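Alginate lyase (Chitinophaga sp. MD30, PDB 6KCW) degrades alginate by beta-elimination as a bacterial polysaccharide lyase of family 36. Local coordinates at residues 43-54 with 222-233; 109-117 with 196-204. All coordinates share one frame; numbering follows the deposited sequence.

Interaction 1 (43-54 with 222-233); sequences GTLRVTLLKNAL and WQSPVDSYIYYD. With CA (calcium ion), chain C.
Strands 44-49 and 228-233 run antiparallel, 4.5 Å apart at their closest with an angle of 151° between their directions, and the hydrogen-bonded pairs Leu45-Tyr232, Val47-Ile230 and Leu49-Ser228 join them through six backbone bonds. One face of the pair carries Arg46, Thr48, Tyr229 and Tyr231. Arg46 runs side by side with both tyrosines: its CG lies 3.4 Å from Tyr231 CE2, and its CD 3.3 Å from Tyr229 CD1. With CG of Arg46 anti to its backbone N (chi1 -173°) and the chain bent at chi3, Tyr229 CE1 lies over one face of the guanidinium, offset toward its rim, the planes 49° apart and too steep for a stack. The second face, with Leu45, Val47, Leu49, Ser228, Ile230 and Tyr232, is largely apolar. There Val47 CG2 meets the Tyr232 ring in plane at its edge, 3.8 Å from CE2, while Leu49 and Ile230 touch through their CD1 methyls and also reach Trp120. This face turns inward between the two sheets of a concanavalin-like beta-sandwich, where Tyr232 OH is hydrogen-bonded to Thr213. At one end of the pairing, Gly43 O and both carboxylate oxygens of Asp233 bind the calcium ion; Asn9 O, Asn11 OD1 and two waters are its other ligands. At the other end the strands give way to loops. Asp227 OD1 accepts from Lys51 N at 3.0 Å and forms a salt bridge with Lys51 NZ at 3.5 Å. Beyond it, Asn52 N donates to Ser224 O, and Leu54 CD2 packs 3.5 Å from Gln223 CG.

Interaction 2 (109-117 with 196-204); sequences WDGNGGTLR and RWTTNDAQR. With PO4 (phosphate ion), chain B.
Two successive backbone amides of the 196-204 loop converge on one carbonyl: Thr199 N and Asn200 N both donate to Gly111 O, each at 3.0 Å, the Asn200 bond being the straighter (157° at the hydrogen). Side chains from both segments pack around these bonds: Asn112 OD1 lies 3.5 Å from Asn200 CB, the two amide planes 81° apart, and CB of Gln203 comes within 3.3 Å of Asn112 O. Thr199 OG1 sits 3.2 Å from Gly111 CA, on the side where a side chain at this glycine would clash. Each segment also braces its own Asx turn: Asp110 OD1 accepts from Asn112 N and Asn200 OD1 from Ala202 N, each N-H approaching from above the acceptor's plane. An alanine in place of Asn200 removes this acceptor and the amide beside Asn112 OD1, and would probably leave Ala202 N without its mate and the turn held by backbone bonds such as Gln203 N to Asn200 O. In the beta-sandwich, the loop links strand 188-195 of one sheet to strand 206-215 of the other, and rests on the start of strand 113-122 of the latter and the turn leading into it. Leu116 CB gives the apolar contact, 3.8 Å from Trp197 CH2; at the ring edge, Trp197 CZ3 approaches the Thr115 carbonyl. CG of Trp197, anti to its carbonyl carbon (chi1 -63°), swings the ring toward the strand. Arg117, which makes no contact with 196-204, gives NH1 to His212 ND1 and NH2, in plane, to O1 of a phosphate probably from the crystallisation liquor.

Overall arrangement
Two ways of joining distant chain segments in a beta-sandwich appear side by side. Interaction 1 pairs strand with strand inside one sheet, so regular backbone bonding carries it and the side chains sort between an inner and an outer face; its buried middle gives way to more exposed loops and, at the other end, to a metal site. Interaction 2 sets a loop against the start of a strand of the other sheet and the turn before it, with a smaller and more buried contact that relies on one shared carbonyl and a single indole. Their centres lie about 30 Å apart on opposite sides of the chain's centre, without touching, and segments 109-117 and 196-204 both fall in sequence between 43-54 and 222-233.

Interaction 1 (43-54 with 222-233)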
loop_
_atom_site.group_PDB
_atom_site.type_symbol
_atom_site.label_atom_id
_atom_site.label_comp_id
_atom_site.label_asym_id
_atom_site.label_seq_id
_atom_site.Cartn_x
_atom_site.Cartn_y
_atom_site.Cartn_z
ATOM N N GLY A 43 -8.312 -11.294 -15.895
ATOM C CA GLY A 43 -7.312 -11.949 -15.080
ATOM C C GLY A 43 -6.571 -11.063 -14.101
ATOM O O GLY A 43 -5.659 -11.556 -13.429
ATOM N N THR A 44 -6.925 -9.782 -13.989
ATOM C CA THR A 44 -6.360 -8.893 -12.981
ATOM C C THR A 44 -7.471 -8.361 -12.092
ATOM O O THR A 44 -8.658 -8.467 -12.407
ATOM C CB THR A 44 -5.604 -7.710 -13.605
ATOM O OG1 THR A 44 -6.537 -6.700 -14.010
ATOM C CG2 THR A 44 -4.799 -8.165 -14.813
ATOM N N LEU A 45 -7.072 -7.767 -10.974
ATOM C CA LEU A 45 -8.011 -7.170 -10.033
ATOM C C LEU A 45 -8.103 -5.672 -10.298
ATOM O O LEU A 45 -7.128 -4.936 -10.107
ATOM C CB LEU A 45 -7.580 -7.447 -8.595
ATOM C CG LEU A 45 -8.309 -6.751 -7.448
ATOM C CD1 LEU A 45 -9.835 -6.831 -7.581
ATOM C CD2 LEU A 45 -7.848 -7.364 -6.137
ATOM N N ARG A 46 -9.276 -5.223 -10.723
ATOM C CA ARG A 46 -9.545 -3.805 -10.912
ATOM C C ARG A 46 -10.254 -3.256 -9.686
ATOM O O ARG A 46 -11.300 -3.779 -9.280
ATOM C CB ARG A 46 -10.397 -3.558 -12.149
ATOM C CG ARG A 46 -10.575 -2.093 -12.478
ATOM C CD ARG A 46 -11.638 -1.946 -13.556
ATOM N NE ARG A 46 -12.963 -2.261 -13.035
ATOM C CZ ARG A 46 -14.025 -2.512 -13.798
ATOM N NH1 ARG A 46 -13.921 -2.506 -15.132
ATOM N NH2 ARG A 46 -15.196 -2.784 -13.230
ATOM N N VAL A 47 -9.689 -2.203 -9.110
ATOM C CA VAL A 47 -10.308 -1.460 -8.023
ATOM C C VAL A 47 -10.822 -0.136 -8.571
ATOM O O VAL A 47 -10.147 0.521 -9.373
ATOM C CB VAL A 47 -9.319 -1.250 -6.859
ATOM C CG1 VAL A 47 -9.928 -0.345 -5.788
ATOM C CG2 VAL A 47 -8.928 -2.597 -6.252
ATOM N N THR A 48 -12.017 0.262 -8.143
ATOM C CA THR A 48 -12.631 1.509 -8.585
ATOM C C THR A 48 -12.432 2.607 -7.547
ATOM O O THR A 48 -12.691 2.398 -6.356
ATOM C CB THR A 48 -14.132 1.338 -8.846
ATOM O OG1 THR A 48 -14.341 0.351 -9.860
ATOM C CG2 THR A 48 -14.733 2.650 -9.323
ATOM N N LEU A 49 -11.985 3.775 -7.998
ATOM C CA LEU A 49 -12.054 4.998 -7.208
ATOM C C LEU A 49 -13.184 5.855 -7.770
ATOM O O LEU A 49 -13.101 6.321 -8.914
ATOM C CB LEU A 49 -10.736 5.766 -7.233
ATOM C CG LEU A 49 -9.461 5.032 -6.803
ATOM C CD1 LEU A 49 -8.240 5.905 -7.051
ATOM C CD2 LEU A 49 -9.547 4.605 -5.353
ATOM N N LEU A 50 -14.234 6.062 -6.969
ATOM C CA LEU A 50 -15.403 6.791 -7.438
ATOM C C LEU A 50 -15.174 8.294 -7.416
ATOM O O LEU A 50 -14.488 8.841 -6.546
ATOM C CB LEU A 50 -16.649 6.462 -6.614
ATOM C CG LEU A 50 -17.027 5.020 -6.305
ATOM C CD1 LEU A 50 -18.102 4.983 -5.253
ATOM C CD2 LEU A 50 -17.502 4.331 -7.561
ATOM N N LYS A 51 -15.788 8.960 -8.385
ATOM C CA LYS A 51 -15.737 10.408 -8.470
ATOM C C LYS A 51 -16.342 11.054 -7.221
ATOM O O LYS A 51 -17.230 10.495 -6.565
ATOM C CB LYS A 51 -16.485 10.863 -9.723
ATOM C CG LYS A 51 -17.958 10.477 -9.712
ATOM C CD LYS A 51 -18.711 10.971 -10.931
ATOM C CE LYS A 51 -20.079 10.360 -10.915
ATOM N NZ LYS A 51 -19.975 8.989 -10.345
ATOM N N ASN A 52 -15.838 12.250 -6.896
ATOM C CA ASN A 52 -16.371 13.087 -5.814
ATOM C C ASN A 52 -16.350 12.364 -4.467
ATOM O O ASN A 52 -17.333 12.396 -3.719
ATOM C CB ASN A 52 -17.796 13.564 -6.129
ATOM C CG ASN A 52 -17.922 14.182 -7.515
ATOM O OD1 ASN A 52 -18.803 13.803 -8.298
ATOM N ND2 ASN A 52 -17.049 15.136 -7.823
ATOM N N ALA A 53 -15.248 11.681 -4.161
ATOM C CA ALA A 53 -15.146 10.988 -2.882
ATOM C C ALA A 53 -13.687 10.775 -2.525
ATOM O O ALA A 53 -12.805 10.783 -3.388
ATOM C CB ALA A 53 -15.873 9.646 -2.894
ATOM N N LEU A 54 -13.455 10.578 -1.228
ATOM C CA LEU A 54 -12.153 10.292 -0.658
ATOM C C LEU A 54 -12.228 8.992 0.130
ATOM O O LEU A 54 -13.311 8.456 0.389
ATOM C CB LEU A 54 -11.696 11.428 0.257
ATOM C CG LEU A 54 -11.579 12.786 -0.423
ATOM C CD1 LEU A 54 -11.196 13.836 0.587
ATOM C CD2 LEU A 54 -10.551 12.744 -1.529
ATOM N N TRP A 222 -8.389 16.611 -3.218
ATOM C CA TRP A 222 -7.812 15.343 -3.638
ATOM C C TRP A 222 -8.779 14.508 -4.473
ATOM O O TRP A 222 -8.367 13.481 -5.034
ATOM C CB TRP A 222 -7.393 14.519 -2.417
ATOM C CG TRP A 222 -6.207 15.022 -1.671
ATOM C CD1 TRP A 222 -6.168 16.061 -0.785
ATOM C CD2 TRP A 222 -4.885 14.473 -1.702
ATOM N NE1 TRP A 222 -4.893 16.205 -0.276
ATOM C CE2 TRP A 222 -4.089 15.245 -0.829
ATOM C CE3 TRP A 222 -4.292 13.416 -2.394
ATOM C CZ2 TRP A 222 -2.740 14.984 -0.630
ATOM C CZ3 TRP A 222 -2.952 13.165 -2.193
ATOM C CH2 TRP A 222 -2.194 13.942 -1.317
ATOM N N GLN A 223 -10.047 14.909 -4.546
ATOM C CA GLN A 223 -11.030 14.163 -5.314
ATOM C C GLN A 223 -10.812 14.343 -6.810
ATOM O O GLN A 223 -10.127 15.260 -7.270
ATOM C CB GLN A 223 -12.451 14.608 -4.971
ATOM C CG GLN A 223 -12.995 14.024 -3.685
ATOM C CD GLN A 223 -14.211 14.771 -3.178
ATOM O OE1 GLN A 223 -14.721 15.662 -3.851
ATOM N NE2 GLN A 223 -14.676 14.415 -1.983
ATOM N N SER A 224 -11.430 13.450 -7.567
ATOM C CA SER A 224 -11.498 13.518 -9.007
ATOM C C SER A 224 -12.956 13.588 -9.441
ATOM O O SER A 224 -13.828 12.994 -8.798
ATOM C CB SER A 224 -10.831 12.289 -9.640
ATOM O OG SER A 224 -11.264 12.097 -10.968
ATOM N N PRO A 225 -13.255 14.303 -10.526
ATOM C CA PRO A 225 -14.637 14.366 -11.019
ATOM C C PRO A 225 -15.104 13.140 -11.801
ATOM O O PRO A 225 -16.288 13.081 -12.156
ATOM C CB PRO A 225 -14.616 15.617 -11.913
ATOM C CG PRO A 225 -13.221 15.693 -12.411
ATOM C CD PRO A 225 -12.354 15.202 -11.269
ATOM N N VAL A 226 -14.240 12.151 -12.073
ATOM C CA VAL A 226 -14.629 10.967 -12.832
ATOM C C VAL A 226 -14.270 9.702 -12.058
ATOM O O VAL A 226 -13.391 9.695 -11.194
ATOM C CB VAL A 226 -13.971 10.913 -14.232
ATOM C CG1 VAL A 226 -14.478 12.041 -15.112
ATOM C CG2 VAL A 226 -12.450 10.950 -14.112
ATOM N N ASP A 227 -14.971 8.617 -12.393
ATOM C CA ASP A 227 -14.562 7.301 -11.926
ATOM C C ASP A 227 -13.250 6.936 -12.604
ATOM O O ASP A 227 -13.066 7.191 -13.795
ATOM C CB ASP A 227 -15.631 6.247 -12.238
ATOM C CG ASP A 227 -16.947 6.472 -11.474
ATOM O OD1 ASP A 227 -16.944 7.154 -10.433
ATOM O OD2 ASP A 227 -17.994 5.950 -11.911
ATOM N N SER A 228 -12.323 6.365 -11.835
ATOM C CA SER A 228 -11.030 5.935 -12.355
ATOM C C SER A 228 -10.698 4.550 -11.819
ATOM O O SER A 228 -11.252 4.104 -10.809
ATOM C CB SER A 228 -9.919 6.923 -12.001
ATOM O OG SER A 228 -9.865 7.979 -12.944
ATOM N N TYR A 229 -9.779 3.870 -12.503
ATOM C CA TYR A 229 -9.534 2.458 -12.257
ATOM C C TYR A 229 -8.042 2.182 -12.099
ATOM O O TYR A 229 -7.202 2.843 -12.720
ATOM C CB TYR A 229 -10.136 1.609 -13.393
ATOM C CG TYR A 229 -11.623 1.891 -13.614
ATOM C CD1 TYR A 229 -12.599 1.193 -12.912
ATOM C CD2 TYR A 229 -12.036 2.872 -14.513
ATOM C CE1 TYR A 229 -13.953 1.451 -13.110
ATOM C CE2 TYR A 229 -13.385 3.148 -14.711
ATOM C CZ TYR A 229 -14.338 2.438 -14.009
ATOM O OH TYR A 229 -15.673 2.717 -14.215
ATOM N N ILE A 230 -7.725 1.221 -11.234
ATOM C CA ILE A 230 -6.367 0.734 -11.025
ATOM C C ILE A 230 -6.415 -0.789 -11.062
ATOM O O ILE A 230 -7.348 -1.404 -10.533
ATOM C CB ILE A 230 -5.783 1.244 -9.685
ATOM C CG1 ILE A 230 -5.699 2.774 -9.676
ATOM C CG2 ILE A 230 -4.416 0.626 -9.402
ATOM C CD1 ILE A 230 -5.598 3.368 -8.302
ATOM N N TYR A 231 -5.424 -1.402 -11.697
ATOM C CA TYR A 231 -5.399 -2.848 -11.864
ATOM C C TYR A 231 -4.176 -3.438 -11.174
ATOM O O TYR A 231 -3.048 -2.999 -11.417
ATOM C CB TYR A 231 -5.390 -3.215 -13.342
ATOM C CG TYR A 231 -6.509 -2.612 -14.168
ATOM C CD1 TYR A 231 -6.406 -1.323 -14.680
ATOM C CD2 TYR A 231 -7.652 -3.340 -14.461
ATOM C CE1 TYR A 231 -7.415 -0.780 -15.455
ATOM C CE2 TYR A 231 -8.662 -2.804 -15.237
ATOM C CZ TYR A 231 -8.533 -1.529 -15.726
ATOM O OH TYR A 231 -9.533 -0.996 -16.488
ATOM N N TYR A 232 -4.402 -4.442 -10.332
ATOM C CA TYR A 232 -3.346 -5.194 -9.674
ATOM C C TYR A 232 -3.300 -6.628 -10.200
ATOM O O TYR A 232 -4.295 -7.168 -10.698
ATOM C CB TYR A 232 -3.550 -5.197 -8.151
ATOM C CG TYR A 232 -3.725 -3.813 -7.551
ATOM C CD1 TYR A 232 -2.625 -2.986 -7.328
ATOM C CD2 TYR A 232 -4.984 -3.333 -7.201
ATOM C CE1 TYR A 232 -2.781 -1.724 -6.776
ATOM C CE2 TYR A 232 -5.142 -2.075 -6.666
ATOM C CZ TYR A 232 -4.033 -1.276 -6.452
ATOM O OH TYR A 232 -4.178 -0.021 -5.915
ATOM N N ASP A 233 -2.132 -7.255 -10.061
ATOM C CA ASP A 233 -1.952 -8.630 -10.507
ATOM C C ASP A 233 -0.761 -9.250 -9.785
ATOM O O ASP A 233 0.144 -8.548 -9.316
ATOM C CB ASP A 233 -1.736 -8.694 -12.022
ATOM C CG ASP A 233 -2.152 -10.024 -12.617
ATOM O OD1 ASP A 233 -2.308 -10.995 -11.842
ATOM O OD2 ASP A 233 -2.325 -10.086 -13.857
HETATM CA CA CA C . -3.520 -12.436 -13.455
HETATM O O HOH W 1 -11.952 8.649 -9.239
HETATM O O HOH W 2 -12.877 11.128 -6.324
HETATM O O HOH W 3 -3.524 -12.742 -15.562
HETATM O O HOH W 4 -1.086 -13.532 -13.533
#

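Interaction 2 (109-117 with 196-204)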
loop_
_atom_site.group_PDB
_atom_site.type_symbol
_atom_site.label_atom_id
_atom_site.label_comp_id
_atom_site.label_asym_id
_atom_site.label_seq_id
_atom_site.Cartn_x
_atom_site.Cartn_y
_atom_site.Cartn_z
ATOM N N TRP A 109 5.224 8.964 16.217
ATOM C CA TRP A 109 6.019 9.562 17.290
ATOM C C TRP A 109 5.785 8.893 18.639
ATOM O O TRP A 109 6.677 8.917 19.498
ATOM C CB TRP A 109 5.717 11.052 17.402
ATOM C CG TRP A 109 6.084 11.825 16.192
ATOM C CD1 TRP A 109 7.003 11.481 15.253
ATOM C CD2 TRP A 109 5.540 13.089 15.781
ATOM N NE1 TRP A 109 7.072 12.450 14.281
ATOM C CE2 TRP A 109 6.178 13.444 14.580
ATOM C CE3 TRP A 109 4.581 13.953 16.315
ATOM C CZ2 TRP A 109 5.885 14.629 13.902
ATOM C CZ3 TRP A 109 4.289 15.119 15.632
ATOM C CH2 TRP A 109 4.942 15.448 14.446
ATOM N N ASP A 110 4.608 8.304 18.861
ATOM C CA ASP A 110 4.350 7.682 20.154
ATOM C C ASP A 110 5.016 6.324 20.288
ATOM O O ASP A 110 4.812 5.651 21.301
ATOM C CB ASP A 110 2.836 7.575 20.421
ATOM C CG ASP A 110 2.124 6.560 19.525
ATOM O OD1 ASP A 110 2.755 6.031 18.593
ATOM O OD2 ASP A 110 0.902 6.320 19.743
ATOM N N GLY A 111 5.796 5.914 19.287
ATOM C CA GLY A 111 6.605 4.713 19.378
ATOM C C GLY A 111 5.837 3.412 19.361
ATOM O O GLY A 111 6.413 2.365 19.690
ATOM N N ASN A 112 4.563 3.440 18.954
ATOM C CA ASN A 112 3.659 2.301 19.043
ATOM C C ASN A 112 3.246 1.735 17.689
ATOM O O ASN A 112 2.436 0.803 17.652
ATOM C CB ASN A 112 2.380 2.688 19.823
ATOM C CG ASN A 112 2.653 3.066 21.276
ATOM O OD1 ASN A 112 3.594 2.575 21.891
ATOM N ND2 ASN A 112 1.816 3.937 21.830
ATOM N N GLY A 113 3.732 2.277 16.581
ATOM C CA GLY A 113 3.419 1.671 15.298
ATOM C C GLY A 113 3.733 2.581 14.136
ATOM O O GLY A 113 4.086 3.749 14.296
ATOM N N GLY A 114 3.604 2.008 12.941
ATOM C CA GLY A 114 3.745 2.749 11.701
ATOM C C GLY A 114 3.220 1.916 10.554
ATOM O O GLY A 114 2.681 0.826 10.757
ATOM N N THR A 115 3.367 2.450 9.338
ATOM C CA THR A 115 3.036 1.712 8.119
ATOM C C THR A 115 4.063 1.976 7.028
ATOM O O THR A 115 4.688 3.040 6.973
ATOM C CB THR A 115 1.663 2.062 7.535
ATOM O OG1 THR A 115 1.540 3.488 7.427
ATOM C CG2 THR A 115 0.543 1.466 8.365
ATOM N N LEU A 116 4.208 0.988 6.140
ATOM C CA LEU A 116 4.947 1.115 4.891
ATOM C C LEU A 116 3.893 0.974 3.793
ATOM O O LEU A 116 3.431 -0.134 3.513
ATOM C CB LEU A 116 6.041 0.048 4.799
ATOM C CG LEU A 116 7.298 0.196 3.920
ATOM C CD1 LEU A 116 8.175 -1.047 4.026
ATOM C CD2 LEU A 116 6.941 0.474 2.457
ATOM N N ARG A 117 3.482 2.094 3.201
ATOM C CA ARG A 117 2.586 2.089 2.047
ATOM C C ARG A 117 3.212 2.914 0.930
ATOM O O ARG A 117 4.304 3.476 1.074
ATOM C CB ARG A 117 1.185 2.629 2.392
ATOM C CG ARG A 117 0.441 1.791 3.413
ATOM C CD ARG A 117 -0.846 2.476 3.899
ATOM N NE ARG A 117 -0.622 3.859 4.292
ATOM C CZ ARG A 117 -1.593 4.734 4.527
ATOM N NH1 ARG A 117 -2.867 4.379 4.423
ATOM N NH2 ARG A 117 -1.290 5.975 4.868
ATOM N N ARG A 196 13.705 3.210 12.214
ATOM C CA ARG A 196 13.142 2.858 13.507
ATOM C C ARG A 196 11.630 2.926 13.362
ATOM O O ARG A 196 11.091 3.985 13.023
ATOM C CB ARG A 196 13.665 3.807 14.586
ATOM C CG ARG A 196 13.056 3.661 15.980
ATOM C CD ARG A 196 13.957 4.317 17.024
ATOM N NE ARG A 196 14.180 5.734 16.748
ATOM C CZ ARG A 196 14.696 6.601 17.622
ATOM N NH1 ARG A 196 15.054 6.209 18.848
ATOM N NH2 ARG A 196 14.841 7.876 17.278
ATOM N N TRP A 197 10.957 1.787 13.551
ATOM C CA TRP A 197 9.500 1.737 13.472
ATOM C C TRP A 197 8.843 2.058 14.802
ATOM O O TRP A 197 7.860 2.804 14.846
ATOM C CB TRP A 197 9.012 0.356 13.028
ATOM C CG TRP A 197 9.442 -0.033 11.669
ATOM C CD1 TRP A 197 10.415 -0.912 11.356
ATOM C CD2 TRP A 197 8.903 0.442 10.426
ATOM N NE1 TRP A 197 10.530 -1.018 9.995
ATOM C CE2 TRP A 197 9.609 -0.199 9.399
ATOM C CE3 TRP A 197 7.889 1.346 10.089
ATOM C CZ2 TRP A 197 9.345 0.032 8.046
ATOM C CZ3 TRP A 197 7.628 1.579 8.756
ATOM C CH2 TRP A 197 8.356 0.923 7.746
ATOM N N THR A 198 9.368 1.483 15.881
ATOM C CA THR A 198 8.732 1.517 17.185
ATOM C C THR A 198 9.797 1.724 18.254
ATOM O O THR A 198 10.975 1.396 18.058
ATOM C CB THR A 198 7.974 0.205 17.454
ATOM O OG1 THR A 198 8.888 -0.892 17.376
ATOM C CG2 THR A 198 6.884 -0.025 16.411
ATOM N N THR A 199 9.377 2.283 19.398
ATOM C CA THR A 199 10.178 2.185 20.609
ATOM C C THR A 199 9.546 1.288 21.663
ATOM O O THR A 199 10.214 0.952 22.650
ATOM C CB THR A 199 10.467 3.575 21.200
ATOM O OG1 THR A 199 9.286 4.383 21.172
ATOM C CG2 THR A 199 11.577 4.268 20.405
ATOM N N ASN A 200 8.302 0.861 21.457
ATOM C CA ASN A 200 7.621 -0.109 22.310
ATOM C C ASN A 200 7.736 -1.490 21.672
ATOM O O ASN A 200 7.133 -1.740 20.622
ATOM C CB ASN A 200 6.156 0.281 22.482
ATOM C CG ASN A 200 5.345 -0.780 23.202
ATOM O OD1 ASN A 200 5.864 -1.548 24.006
ATOM N ND2 ASN A 200 4.046 -0.827 22.907
ATOM N N ASP A 201 8.487 -2.396 22.324
ATOM C CA ASP A 201 8.711 -3.743 21.798
ATOM C C ASP A 201 7.434 -4.575 21.711
ATOM O O ASP A 201 7.398 -5.536 20.947
ATOM C CB ASP A 201 9.723 -4.508 22.656
ATOM C CG ASP A 201 11.159 -4.086 22.405
ATOM O OD1 ASP A 201 11.451 -3.568 21.310
ATOM O OD2 ASP A 201 12.000 -4.282 23.317
ATOM N N ALA A 202 6.399 -4.261 22.488
ATOM C CA ALA A 202 5.141 -4.992 22.370
ATOM C C ALA A 202 4.399 -4.665 21.084
ATOM O O ALA A 202 3.403 -5.325 20.774
ATOM C CB ALA A 202 4.227 -4.701 23.574
ATOM N N GLN A 203 4.855 -3.660 20.338
ATOM C CA GLN A 203 4.224 -3.246 19.093
ATOM C C GLN A 203 5.181 -3.323 17.902
ATOM O O GLN A 203 4.908 -2.714 16.868
ATOM C CB GLN A 203 3.680 -1.823 19.229
ATOM C CG GLN A 203 2.508 -1.648 20.212
ATOM C CD GLN A 203 1.259 -2.411 19.782
ATOM O OE1 GLN A 203 1.157 -2.884 18.643
ATOM N NE2 GLN A 203 0.312 -2.547 20.696
ATOM N N ARG A 204 6.303 -4.042 18.021
ATOM C CA ARG A 204 7.344 -3.998 16.993
ATOM C C ARG A 204 7.063 -4.888 15.794
ATOM O O ARG A 204 7.734 -4.731 14.771
ATOM C CB ARG A 204 8.693 -4.402 17.584
ATOM C CG ARG A 204 8.662 -5.755 18.258
ATOM C CD ARG A 204 9.983 -6.014 18.950
ATOM N NE ARG A 204 11.019 -6.162 17.938
ATOM C CZ ARG A 204 11.461 -7.326 17.483
ATOM N NH1 ARG A 204 10.983 -8.459 17.975
ATOM N NH2 ARG A 204 12.383 -7.350 16.541
HETATM P P PO4 B . -2.772 9.769 5.629
HETATM O O1 PO4 B . -3.357 8.386 5.489
HETATM O O2 PO4 B . -3.719 10.627 6.440
HETATM O O3 PO4 B . -2.643 10.444 4.282
HETATM O O4 PO4 B . -1.427 9.688 6.367
#